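Local coordinates for protein sphingomyelinase-c (Listeria ivanovii, PDB 1ZWX) that belongs to the endonuclease/exonuclease/phosphatase family and has its DNase I-like fold, in which two mixed beta-sheets are accompanied by helices, at residues L196-N199 / D203-H206; T150-D155 / A169-E174; K131-V136 / Q176-K181. One frame throughout, in Å; residues are numbered along the deposited sequence.

Contact 1 of 3, residues L196-N199 / D203-H206; sequences LNVN and DEYH
Glu204, on the first turn of helix 203-212, runs its whole side chain along the two methyls of Val198, in the loop that leads to that helix. Its CB lies 3.9 Å from Val198 CG1, and CG stays on the same methyl. At CD the path passes to the other branch, Val198 CG2, 3.7 Å away. Of the two carboxylate oxygens, OE1 rests 3.7 Å from Val198 CG2 while forming a salt bridge to Arg168 on helix 161-182. OE2 takes a hydrogen bond from a water at 3.3 Å, and the same water accepts from Asn199 N at 2.7 Å, tying the loop backbone to the end of the acid. Because CG stands anti to the backbone N (chi1 -170°) and the chain is extended beyond it, the apolar carbons are spent on Val198 before the charge reaches its partners.

Val198 CG1, besides lining the glutamate, presses against the helix backbone, 3.4 Å from Tyr205 N. Tyr205 meets the loop through its CB, 3.5 Å from Asn199 O, and its OH is hydrogen-bonded to Ser216. Thr202 OG1 bonds both Asn199 O and Tyr205 N, fastening the turn between the segments. The loop carries the Gly-Asp-Leu-Asn sequence ending at Asn197, a form of the signature that follows a core strand of one sheet in DNase I-like folds.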
loop_
_atom_site.group_PDB
_atom_site.type_symbol
_atom_site.label_atom_id
_atom_site.label_comp_id
_atom_site.label_asym_id
_atom_site.label_seq_id
_atom_site.Cartn_x
_atom_site.Cartn_y
_atom_site.Cartn_z
ATOM N N LEU A 196 0.803 2.605 6.109
ATOM C CA LEU A 196 1.367 2.255 7.410
ATOM C C LEU A 196 0.434 2.618 8.585
ATOM O O LEU A 196 0.709 2.202 9.734
ATOM C CB LEU A 196 2.764 2.888 7.609
ATOM C CG LEU A 196 3.946 2.043 7.065
ATOM C CD1 LEU A 196 4.130 0.756 7.849
ATOM C CD2 LEU A 196 3.763 1.653 5.622
ATOM N N ASN A 197 -0.621 3.386 8.298
ATOM C CA ASN A 197 -1.677 3.694 9.298
ATOM C C ASN A 197 -1.105 4.457 10.529
ATOM O O ASN A 197 -1.633 4.403 11.635
ATOM C CB ASN A 197 -2.435 2.425 9.685
ATOM C CG ASN A 197 -3.758 2.287 8.944
ATOM O OD1 ASN A 197 -4.517 3.264 8.823
ATOM N ND2 ASN A 197 -4.043 1.103 8.442
ATOM N N VAL A 198 -0.001 5.158 10.296
ATOM C CA VAL A 198 0.638 6.009 11.299
ATOM C C VAL A 198 0.637 7.419 10.728
ATOM O O VAL A 198 1.213 7.673 9.661
ATOM C CB VAL A 198 2.054 5.525 11.626
ATOM C CG1 VAL A 198 2.797 6.518 12.604
ATOM C CG2 VAL A 198 2.027 4.124 12.180
ATOM N N ASN A 199 -0.051 8.331 11.422
ATOM C CA ASN A 199 -0.185 9.698 10.987
ATOM C C ASN A 199 1.138 10.469 11.176
ATOM O O ASN A 199 1.789 10.380 12.235
ATOM C CB ASN A 199 -1.370 10.357 11.743
ATOM C CG ASN A 199 -1.749 11.715 11.190
ATOM O OD1 ASN A 199 -1.548 12.024 10.014
ATOM N ND2 ASN A 199 -2.312 12.550 12.056
ATOM N N ASP A 203 4.006 11.302 17.798
ATOM C CA ASP A 203 4.920 10.445 18.550
ATOM C C ASP A 203 5.053 9.070 17.891
ATOM O O ASP A 203 6.162 8.532 17.797
ATOM C CB ASP A 203 4.458 10.240 19.995
ATOM C CG ASP A 203 4.668 11.477 20.871
ATOM O OD1 ASP A 203 5.237 12.489 20.412
ATOM O OD2 ASP A 203 4.240 11.436 22.042
ATOM N N GLU A 204 3.919 8.493 17.472
ATOM C CA GLU A 204 3.924 7.176 16.833
ATOM C C GLU A 204 4.757 7.220 15.529
ATOM O O GLU A 204 5.457 6.272 15.226
ATOM C CB GLU A 204 2.512 6.653 16.539
ATOM C CG GLU A 204 2.547 5.177 16.103
ATOM C CD GLU A 204 1.183 4.578 15.770
ATOM O OE1 GLU A 204 1.081 3.345 15.651
ATOM O OE2 GLU A 204 0.241 5.330 15.639
ATOM N N TYR A 205 4.671 8.311 14.786
ATOM C CA TYR A 205 5.503 8.493 13.578
ATOM C C TYR A 205 6.996 8.425 13.925
ATOM O O TYR A 205 7.747 7.659 13.327
ATOM C CB TYR A 205 5.190 9.792 12.860
ATOM C CG TYR A 205 6.004 9.917 11.571
ATOM C CD1 TYR A 205 5.560 9.315 10.373
ATOM C CD2 TYR A 205 7.222 10.588 11.559
ATOM C CE1 TYR A 205 6.310 9.406 9.199
ATOM C CE2 TYR A 205 7.989 10.688 10.367
ATOM C CZ TYR A 205 7.532 10.080 9.211
ATOM O OH TYR A 205 8.272 10.188 8.055
ATOM N N HIS A 206 7.409 9.188 14.938
ATOM C CA HIS A 206 8.783 9.117 15.455
ATOM C C HIS A 206 9.205 7.706 15.725
ATOM O O HIS A 206 10.273 7.267 15.257
ATOM C CB HIS A 206 8.957 9.986 16.733
ATOM C CG HIS A 206 10.268 9.761 17.428
ATOM N ND1 HIS A 206 10.519 8.652 18.209
ATOM C CD2 HIS A 206 11.415 10.487 17.428
ATOM C CE1 HIS A 206 11.761 8.703 18.662
ATOM N NE2 HIS A 206 12.328 9.804 18.198
HETATM O O HOH W 1 -0.869 7.933 13.980
#

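Contact 2 of 3, residues T150-D155 / A169-E174; sequences THTQAD and AEQMQE. Unlike the reference sequence in segment 150-155: Gln153 (reference Pro).
Gln171 of helix 161-182 reaches across to the backbone of Gln153, just past the end of strand 143-151; helix and strand belong to the beta-alpha-beta unit completed by strand 189-193. The tight part gathers around one atom, Gln171 OE1. It accepts a hydrogen bond from Gln153 N at 2.9 Å, nearly straight at the hydrogen (177°), with the donor in the carbonyl plane and on a lone pair. The same oxygen lies 3.4 Å from Thr152 CB and 3.5 Å from Gln153 CB, so two carbons of the turn pack about it. With CG anti to its own carbonyl carbon (chi1 -71°) and the chain extended beyond, the Gln171 amide is carried out from the helix to this buried turn.

Packing is looser to one flank, where Met172 CE stays 4.4 Å from Thr152 CG2; since the methionine was modelled in two conformations, this approach carries little weight. To the other flank a water takes the place of direct contact: it accepts from Gln171 NE2 and donates to Gln153 OE1. Each amide also has a protein partner, Gln171 NE2 with Arg121 O and Gln153 OE1 with Gly123 N. The Gln153 chain, bent at chi2 (74°), curls forward over the chain that follows it, where NE2 donates to Ala154 O at 3.0 Å, the oxygen lying close to the amide plane.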
loop_
_atom_site.group_PDB
_atom_site.type_symbol
_atom_site.label_atom_id
_atom_site.label_comp_id
_atom_site.label_asym_id
_atom_site.label_seq_id
_atom_site.Cartn_x
_atom_site.Cartn_y
_atom_site.Cartn_z
ATOM N N THR A 150 3.107 -3.262 2.068
ATOM C CA THR A 150 2.395 -3.663 3.319
ATOM C C THR A 150 1.200 -2.781 3.552
ATOM O O THR A 150 1.064 -1.698 2.954
ATOM C CB THR A 150 3.357 -3.652 4.598
ATOM O OG1 THR A 150 2.732 -4.380 5.671
ATOM C CG2 THR A 150 3.670 -2.253 5.057
ATOM N N HIS A 151 0.338 -3.238 4.458
ATOM C CA HIS A 151 -0.818 -2.468 4.888
ATOM C C HIS A 151 -1.051 -2.961 6.318
ATOM O O HIS A 151 -1.417 -4.112 6.541
ATOM C CB HIS A 151 -2.046 -2.747 3.989
ATOM C CG HIS A 151 -3.312 -2.057 4.447
ATOM N ND1 HIS A 151 -4.569 -2.435 4.010
ATOM C CD2 HIS A 151 -3.508 -1.029 5.303
ATOM C CE1 HIS A 151 -5.482 -1.646 4.562
ATOM N NE2 HIS A 151 -4.866 -0.784 5.351
ATOM N N THR A 152 -0.787 -2.076 7.278
ATOM C CA THR A 152 -0.793 -2.452 8.706
ATOM C C THR A 152 -2.172 -2.172 9.366
ATOM O O THR A 152 -3.061 -1.582 8.771
ATOM C CB THR A 152 0.319 -1.694 9.496
ATOM O OG1 THR A 152 0.139 -0.301 9.290
ATOM C CG2 THR A 152 1.727 -2.090 8.998
ATOM N N GLN A 153 -2.302 -2.656 10.595
ATOM C CA GLN A 153 -3.475 -2.444 11.453
ATOM C C GLN A 153 -3.996 -1.012 11.460
ATOM O O GLN A 153 -3.233 -0.069 11.695
ATOM C CB GLN A 153 -3.071 -2.858 12.892
ATOM C CG GLN A 153 -4.200 -2.597 13.935
ATOM C CD GLN A 153 -5.343 -3.612 13.825
ATOM O OE1 GLN A 153 -5.116 -4.822 13.686
ATOM N NE2 GLN A 153 -6.574 -3.120 13.908
ATOM N N ALA A 154 -5.325 -0.852 11.286
ATOM C CA ALA A 154 -5.964 0.456 11.354
ATOM C C ALA A 154 -6.413 0.758 12.798
ATOM O O ALA A 154 -6.573 -0.158 13.604
ATOM C CB ALA A 154 -7.191 0.495 10.436
ATOM N N ASP A 155 -6.616 2.042 13.093
ATOM C CA ASP A 155 -7.450 2.433 14.259
ATOM C C ASP A 155 -8.874 1.878 13.997
ATOM O O ASP A 155 -9.345 1.923 12.837
ATOM C CB ASP A 155 -7.432 3.966 14.450
ATOM C CG ASP A 155 -6.119 4.464 15.071
ATOM O OD1 ASP A 155 -5.232 3.647 15.380
ATOM O OD2 ASP A 155 -5.979 5.678 15.294
ATOM N N ALA A 169 3.097 -1.546 16.070
ATOM C CA ALA A 169 4.484 -1.628 16.487
ATOM C C ALA A 169 4.997 -3.058 16.373
ATOM O O ALA A 169 6.150 -3.259 15.932
ATOM C CB ALA A 169 4.660 -1.036 17.931
ATOM N N GLU A 170 4.152 -4.052 16.683
ATOM C CA GLU A 170 4.544 -5.451 16.581
ATOM C C GLU A 170 4.670 -5.809 15.099
ATOM O O GLU A 170 5.601 -6.528 14.689
ATOM C CB GLU A 170 3.534 -6.369 17.276
ATOM C CG GLU A 170 3.963 -7.809 17.458
ATOM C CD GLU A 170 3.797 -8.673 16.172
ATOM O OE1 GLU A 170 4.465 -9.713 16.063
ATOM O OE2 GLU A 170 3.008 -8.310 15.286
ATOM N N GLN A 171 3.747 -5.290 14.296
ATOM C CA GLN A 171 3.777 -5.572 12.838
ATOM C C GLN A 171 5.000 -4.934 12.183
ATOM O O GLN A 171 5.616 -5.541 11.319
ATOM C CB GLN A 171 2.477 -5.066 12.192
ATOM C CG GLN A 171 1.288 -5.963 12.623
ATOM C CD GLN A 171 -0.040 -5.451 12.102
ATOM O OE1 GLN A 171 -0.125 -4.330 11.630
ATOM N NE2 GLN A 171 -1.082 -6.296 12.184
ATOM N N MET A 172 5.356 -3.714 12.588
ATOM C CA MET A 172 6.611 -3.124 12.107
ATOM C C MET A 172 7.833 -3.978 12.462
ATOM O O MET A 172 8.738 -4.137 11.616
ATOM C CB MET A 172 6.772 -1.676 12.562
ATOM C CG MET A 172 5.581 -0.902 12.215
ATOM S SD MET A 172 5.524 0.782 11.745
ATOM C CE MET A 172 3.768 0.926 11.412
ATOM N N GLN A 173 7.864 -4.529 13.682
ATOM C CA GLN A 173 8.910 -5.467 14.069
ATOM C C GLN A 173 8.921 -6.713 13.190
ATOM O O GLN A 173 10.005 -7.193 12.855
ATOM C CB GLN A 173 8.843 -5.910 15.547
ATOM C CG GLN A 173 10.019 -6.841 15.952
ATOM C CD GLN A 173 11.387 -6.111 15.800
ATOM O OE1 GLN A 173 11.595 -5.010 16.333
ATOM N NE2 GLN A 173 12.298 -6.715 15.039
ATOM N N GLU A 174 7.741 -7.264 12.863
ATOM C CA GLU A 174 7.698 -8.422 11.953
ATOM C C GLU A 174 8.456 -8.133 10.654
ATOM O O GLU A 174 9.168 -8.995 10.176
ATOM C CB GLU A 174 6.264 -8.883 11.663
ATOM C CG GLU A 174 5.547 -9.478 12.904
ATOM C CD GLU A 174 4.251 -10.225 12.551
ATOM O OE1 GLU A 174 4.219 -10.901 11.517
ATOM O OE2 GLU A 174 3.263 -10.127 13.310
HETATM O O HOH W 2 -3.881 -5.968 11.201
#

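Contact 3 of 3, residues K131-V136 / Q176-K181; sequences KGFAYV and QTFIAK
Phe178 takes opposite parts in two edge-to-face pairs: one face of its ring receives the edge of Phe133, while its own edge is turned, in an offset pair, toward the face of Tyr135. The two pairs are similar in size, each with ring centroids 5.3 Å apart and with planes at 66° and 63°. Strand 132-140 thus offers two aromatic side chains, two residues apart, and helix 161-182 sets a single ring against both.

In the first pair Phe133 CE2 comes over the Phe178 ring, 3.7 Å from CD2 and displaced toward the rim, and its neighbour Phe133 CZ extends the touch to the root of the side chain, 3.7 Å from Phe178 CB. In the second, offset pair Phe178 CZ approaches Tyr135 CG at 3.5 Å, and Phe178 CE2 settles 3.6 Å from Tyr135 CD1. The side chains of Tyr135 and Phe178 cross at about a right angle, and the outer edge of Phe178 meets the CB, CG and CD1 end of the tyrosine; the hydroxyl has a different partner, His146 ND1.

Phe133 CG lies between the backbone N and the carbonyl carbon (chi1 56°), whereas Tyr135 CG is anti to its N; from these different settings the two rings meet different parts of Phe178. Around the trio, His117 lies against Phe133 with their rings nearly parallel, Ile175 of helix 161-182 also touches Phe133, and Ser115 of the adjoining strand borders Tyr135 and Phe178. The three residues are buried and meet through carbon atoms alone, an aromatic cluster at the interface between helix 161-182 and one of the two main sheets of a DNase I-like fold.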
loop_
_atom_site.group_PDB
_atom_site.type_symbol
_atom_site.label_atom_id
_atom_site.label_comp_id
_atom_site.label_asym_id
_atom_site.label_seq_id
_atom_site.Cartn_x
_atom_site.Cartn_y
_atom_site.Cartn_z
ATOM N N LYS A 131 -3.924 -9.678 6.907
ATOM C CA LYS A 131 -3.008 -8.571 6.613
ATOM C C LYS A 131 -1.560 -9.030 6.849
ATOM O O LYS A 131 -1.317 -9.994 7.589
ATOM C CB LYS A 131 -3.327 -7.319 7.422
ATOM C CG LYS A 131 -4.659 -6.547 7.033
ATOM C CD LYS A 131 -4.590 -5.174 7.815
ATOM C CE LYS A 131 -5.376 -4.060 7.164
ATOM N NZ LYS A 131 -5.522 -2.928 8.122
ATOM N N GLY A 132 -0.618 -8.378 6.165
ATOM C CA GLY A 132 0.764 -8.896 6.108
ATOM C C GLY A 132 1.608 -8.018 5.218
ATOM O O GLY A 132 1.293 -6.852 5.003
ATOM N N PHE A 133 2.687 -8.592 4.682
ATOM C CA PHE A 133 3.450 -7.878 3.683
ATOM C C PHE A 133 3.936 -8.847 2.606
ATOM O O PHE A 133 4.023 -10.051 2.849
ATOM C CB PHE A 133 4.639 -7.089 4.306
ATOM C CG PHE A 133 5.588 -7.929 5.113
ATOM C CD1 PHE A 133 5.386 -8.104 6.487
ATOM C CD2 PHE A 133 6.756 -8.464 4.529
ATOM C CE1 PHE A 133 6.293 -8.873 7.259
ATOM C CE2 PHE A 133 7.662 -9.197 5.284
ATOM C CZ PHE A 133 7.421 -9.418 6.654
ATOM N N ALA A 134 4.193 -8.291 1.426
ATOM C CA ALA A 134 4.791 -9.017 0.294
ATOM C C ALA A 134 6.217 -8.503 0.112
ATOM O O ALA A 134 6.470 -7.303 0.206
ATOM C CB ALA A 134 3.985 -8.738 -0.998
ATOM N N TYR A 135 7.134 -9.425 -0.174
ATOM C CA TYR A 135 8.517 -9.043 -0.434
ATOM C C TYR A 135 8.795 -9.461 -1.879
ATOM O O TYR A 135 8.458 -10.570 -2.254
ATOM C CB TYR A 135 9.443 -9.841 0.487
ATOM C CG TYR A 135 10.890 -9.832 0.031
ATOM C CD1 TYR A 135 11.708 -8.707 0.260
ATOM C CD2 TYR A 135 11.428 -10.925 -0.682
ATOM C CE1 TYR A 135 13.074 -8.689 -0.188
ATOM C CE2 TYR A 135 12.759 -10.904 -1.139
ATOM C CZ TYR A 135 13.570 -9.797 -0.870
ATOM O OH TYR A 135 14.885 -9.771 -1.314
ATOM N N VAL A 136 9.399 -8.570 -2.641
ATOM C CA VAL A 136 9.973 -8.959 -3.933
ATOM C C VAL A 136 11.436 -8.523 -4.055
ATOM O O VAL A 136 11.817 -7.467 -3.556
ATOM C CB VAL A 136 9.146 -8.432 -5.156
ATOM C CG1 VAL A 136 7.713 -8.924 -5.110
ATOM C CG2 VAL A 136 9.185 -6.920 -5.308
ATOM N N GLN A 176 10.915 -5.778 10.196
ATOM C CA GLN A 176 12.362 -5.688 10.475
ATOM C C GLN A 176 12.989 -7.022 10.768
ATOM O O GLN A 176 14.123 -7.246 10.379
ATOM C CB GLN A 176 12.668 -4.679 11.574
ATOM C CG GLN A 176 13.161 -3.321 11.065
ATOM C CD GLN A 176 14.398 -3.397 10.140
ATOM O OE1 GLN A 176 15.309 -4.190 10.351
ATOM N NE2 GLN A 176 14.407 -2.557 9.106
ATOM N N THR A 177 12.289 -7.920 11.456
ATOM C CA THR A 177 12.809 -9.257 11.722
ATOM C C THR A 177 13.046 -10.022 10.422
ATOM O O THR A 177 14.044 -10.763 10.263
ATOM C CB THR A 177 11.839 -10.047 12.634
ATOM O OG1 THR A 177 11.822 -9.433 13.922
ATOM C CG2 THR A 177 12.209 -11.504 12.791
ATOM N N PHE A 178 12.117 -9.837 9.489
ATOM C CA PHE A 178 12.217 -10.520 8.199
ATOM C C PHE A 178 13.440 -9.988 7.453
ATOM O O PHE A 178 14.238 -10.784 6.980
ATOM C CB PHE A 178 10.897 -10.361 7.404
ATOM C CG PHE A 178 11.027 -10.684 5.944
ATOM C CD1 PHE A 178 10.888 -11.991 5.503
ATOM C CD2 PHE A 178 11.291 -9.677 5.017
ATOM C CE1 PHE A 178 11.023 -12.301 4.152
ATOM C CE2 PHE A 178 11.427 -9.975 3.655
ATOM C CZ PHE A 178 11.299 -11.295 3.236
ATOM N N ILE A 179 13.586 -8.664 7.376
ATOM C CA ILE A 179 14.715 -7.994 6.736
ATOM C C ILE A 179 16.065 -8.440 7.339
ATOM O O ILE A 179 17.032 -8.715 6.603
ATOM C CB ILE A 179 14.606 -6.451 6.808
ATOM C CG1 ILE A 179 13.396 -5.934 6.020
ATOM C CG2 ILE A 179 15.898 -5.777 6.312
ATOM C CD1 ILE A 179 13.200 -4.444 6.039
ATOM N N ALA A 180 16.122 -8.519 8.672
ATOM C CA ALA A 180 17.339 -8.980 9.359
ATOM C C ALA A 180 17.690 -10.419 8.991
ATOM O O ALA A 180 18.854 -10.736 8.703
ATOM C CB ALA A 180 17.188 -8.828 10.898
ATOM N N LYS A 181 16.683 -11.283 8.988
ATOM C CA LYS A 181 16.855 -12.694 8.696
ATOM C C LYS A 181 17.280 -12.930 7.245
ATOM O O LYS A 181 18.057 -13.829 6.965
ATOM C CB LYS A 181 15.559 -13.447 8.998
ATOM C CG LYS A 181 15.677 -14.945 8.885
ATOM C CD LYS A 181 14.578 -15.658 9.660
#

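Helix 161-182 serves contacts 2 and 3, whose centres are about 11 Å apart; it meets strand 132-140 in contact 3 and the loop just after its neighbour in the sheet, strand 143-151, in contact 2. Along the chain contact 2 is nested inside the loop closed by contact 3, and contact 1 follows both, after strand 189-193 of the same sheet. Contact 1 lies about 10 Å from contact 2 and about 19 Å from contact 3, centre to centre. Thr152 O joins all three: it is probably hydrogen-bonded to Asn197 ND2 of contact 1 and to Lys131 NZ of contact 3, each at 2.9 Å. The ends of these strands and the loops leaving them thus lie side by side next to the helix.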